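Side-chain contact in histidine acid phosphatase (Hafnia alvei, PDB 4ARU), which belongs to branch 2 of the histidine phosphatase superfamily, enzymes built on a mixed beta-sheet core flanked by helices: residues R22-M27 against A221-L226. Numbering follows the deposited sequence.
Sequences RAPTKM and AEIFLL
Leu226 lays one methyl, CD1, over a face of the Arg22 guanidinium group, 3.4 Å above its plane and offset toward the rim rather than centred. The closest approach is from Leu226 CD1 to Arg22 NH1, at 3.5 Å. The pair is a worked example of how a leucine methyl can pack against one face of a charged group without bonding to it: no hydrogen bond joins loop 22-27 to helix segment 221-226, and the meeting across them is packing alone. The bond to Ala23 O and partners beyond the two segments help fix the guanidinium. Arg22 places CG between its backbone N and carbonyl carbon (chi1 57°), then runs extended from CG to NE, carrying the guanidinium over to where NH1 reaches Ala23 O. There NH1 donates to Ala23 O over 3.0 Å at 158°, an acceptor lying nearly in the guanidinium plane, although the nitrogen sits well above the plane of that carbonyl. The same Leu226 CD1 also approaches Arg22 O at 3.6 Å; this buried carbonyl oxygen has no hydrogen-bond partner in the model. One helical turn earlier, Ile223 crosses Pro24 at about a right angle, its CD1 meeting Pro24 CB at 4.0 Å in a purely apolar touch. Arg22 NE is hydrogen-bonded to a bound L(+)-tartaric acid, probably from the crystallisation liquor, which may mark a pocket for an anion; nearby, Glu222 forms a salt bridge with Arg18. Pro24 also touches Trp42, and Ile223 touches Met31 of helix 29-33. The contact thus joins the loop leaving strand 9-18 of the mixed sheet to helix 213-229, which packs in turn against helices 162-172 and 243-262.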
loop_
_atom_site.group_PDB
_atom_site.type_symbol
_atom_site.label_atom_id
_atom_site.label_comp_id
_atom_site.label_asym_id
_atom_site.label_seq_id
_atom_site.Cartn_x
_atom_site.Cartn_y
_atom_site.Cartn_z
ATOM N N ARG A 22 -12.366 0.548 1.851
ATOM C CA ARG A 22 -13.137 1.590 1.204
ATOM C C ARG A 22 -14.082 1.019 0.175
ATOM O O ARG A 22 -13.874 -0.097 -0.344
ATOM C CB ARG A 22 -12.169 2.507 0.479
ATOM C CG ARG A 22 -11.245 1.853 -0.550
ATOM C CD ARG A 22 -10.699 2.795 -1.633
ATOM N NE ARG A 22 -9.801 2.110 -2.558
ATOM C CZ ARG A 22 -10.192 1.324 -3.560
ATOM N NH1 ARG A 22 -11.487 1.139 -3.772
ATOM N NH2 ARG A 22 -9.294 0.726 -4.348
ATOM N N ALA A 23 -15.074 1.815 -0.167
ATOM C CA ALA A 23 -15.888 1.550 -1.339
ATOM C C ALA A 23 -15.002 1.700 -2.597
ATOM O O ALA A 23 -13.959 2.370 -2.600
ATOM C CB ALA A 23 -17.044 2.503 -1.400
ATOM N N PRO A 24 -15.439 1.111 -3.708
ATOM C CA PRO A 24 -14.738 1.324 -4.961
ATOM C C PRO A 24 -14.537 2.805 -5.243
ATOM O O PRO A 24 -15.441 3.605 -4.975
ATOM C CB PRO A 24 -15.685 0.688 -5.991
ATOM C CG PRO A 24 -16.396 -0.398 -5.218
ATOM C CD PRO A 24 -16.598 0.230 -3.864
ATOM N N THR A 25 -13.393 3.180 -5.806
ATOM C CA THR A 25 -13.079 4.567 -6.106
ATOM C C THR A 25 -13.996 5.069 -7.236
ATOM O O THR A 25 -14.454 6.212 -7.253
ATOM C CB THR A 25 -11.591 4.741 -6.503
ATOM O OG1 THR A 25 -10.742 4.009 -5.591
ATOM C CG2 THR A 25 -11.221 6.179 -6.445
ATOM N N LYS A 26 -14.239 4.182 -8.174
ATOM C CA LYS A 26 -15.204 4.454 -9.226
ATOM C C LYS A 26 -15.843 3.159 -9.675
ATOM O O LYS A 26 -15.290 2.072 -9.522
ATOM C CB LYS A 26 -14.549 5.186 -10.398
ATOM C CG LYS A 26 -13.426 4.467 -11.035
ATOM C CD LYS A 26 -12.874 5.275 -12.215
ATOM C CE LYS A 26 -11.643 4.645 -12.776
ATOM N NZ LYS A 26 -11.171 5.333 -14.014
ATOM N N MET A 27 -17.031 3.305 -10.244
ATOM C CA MET A 27 -17.689 2.181 -10.891
ATOM C C MET A 27 -18.029 2.623 -12.304
ATOM O O MET A 27 -18.984 3.373 -12.542
ATOM C CB MET A 27 -18.914 1.742 -10.098
ATOM C CG MET A 27 -19.691 0.531 -10.644
ATOM S SD MET A 27 -18.730 -0.982 -10.767
ATOM C CE MET A 27 -18.582 -1.579 -9.089
ATOM N N ALA A 221 -10.701 -7.651 -9.053
ATOM C CA ALA A 221 -10.252 -8.557 -8.012
ATOM C C ALA A 221 -10.086 -7.858 -6.672
ATOM O O ALA A 221 -10.468 -8.409 -5.638
ATOM C CB ALA A 221 -8.927 -9.222 -8.397
ATOM N N GLU A 222 -9.544 -6.652 -6.705
ATOM C CA GLU A 222 -9.430 -5.871 -5.488
ATOM C C GLU A 222 -10.809 -5.494 -4.922
ATOM O O GLU A 222 -11.012 -5.508 -3.681
ATOM C CB GLU A 222 -8.532 -4.642 -5.741
ATOM C CG GLU A 222 -8.420 -3.703 -4.584
ATOM C CD GLU A 222 -7.584 -4.214 -3.426
ATOM O OE1 GLU A 222 -6.798 -5.207 -3.592
ATOM O OE2 GLU A 222 -7.709 -3.632 -2.325
ATOM N N ILE A 223 -11.760 -5.189 -5.791
ATOM C CA ILE A 223 -13.108 -4.894 -5.300
ATOM C C ILE A 223 -13.693 -6.120 -4.574
ATOM O O ILE A 223 -14.323 -5.985 -3.522
ATOM C CB ILE A 223 -14.045 -4.357 -6.410
ATOM C CG1 ILE A 223 -13.522 -2.968 -6.808
ATOM C CG2 ILE A 223 -15.507 -4.422 -5.956
ATOM C CD1 ILE A 223 -14.149 -2.431 -8.065
ATOM N N PHE A 224 -13.520 -7.334 -5.111
ATOM C CA PHE A 224 -14.024 -8.505 -4.427
ATOM C C PHE A 224 -13.364 -8.650 -3.056
ATOM O O PHE A 224 -14.033 -8.964 -2.086
ATOM C CB PHE A 224 -13.772 -9.767 -5.252
ATOM C CG PHE A 224 -14.435 -9.778 -6.609
ATOM C CD1 PHE A 224 -15.640 -9.149 -6.873
ATOM C CD2 PHE A 224 -13.846 -10.476 -7.630
ATOM C CE1 PHE A 224 -16.227 -9.202 -8.134
ATOM C CE2 PHE A 224 -14.431 -10.538 -8.904
ATOM C CZ PHE A 224 -15.604 -9.901 -9.153
ATOM N N LEU A 225 -12.056 -8.423 -2.987
ATOM C CA LEU A 225 -11.366 -8.529 -1.714
ATOM C C LEU A 225 -11.940 -7.497 -0.724
ATOM O O LEU A 225 -12.105 -7.773 0.466
ATOM C CB LEU A 225 -9.885 -8.273 -1.926
ATOM C CG LEU A 225 -9.059 -8.486 -0.643
ATOM C CD1 LEU A 225 -7.876 -9.346 -0.966
ATOM C CD2 LEU A 225 -8.649 -7.212 0.039
ATOM N N LEU A 226 -12.190 -6.299 -1.231
ATOM C CA LEU A 226 -12.789 -5.250 -0.401
ATOM C C LEU A 226 -14.178 -5.630 0.089
ATOM O O LEU A 226 -14.500 -5.423 1.244
ATOM C CB LEU A 226 -12.808 -3.887 -1.084
ATOM C CG LEU A 226 -11.449 -3.248 -1.352
ATOM C CD1 LEU A 226 -11.503 -2.045 -2.317
ATOM C CD2 LEU A 226 -10.840 -2.803 -0.046
#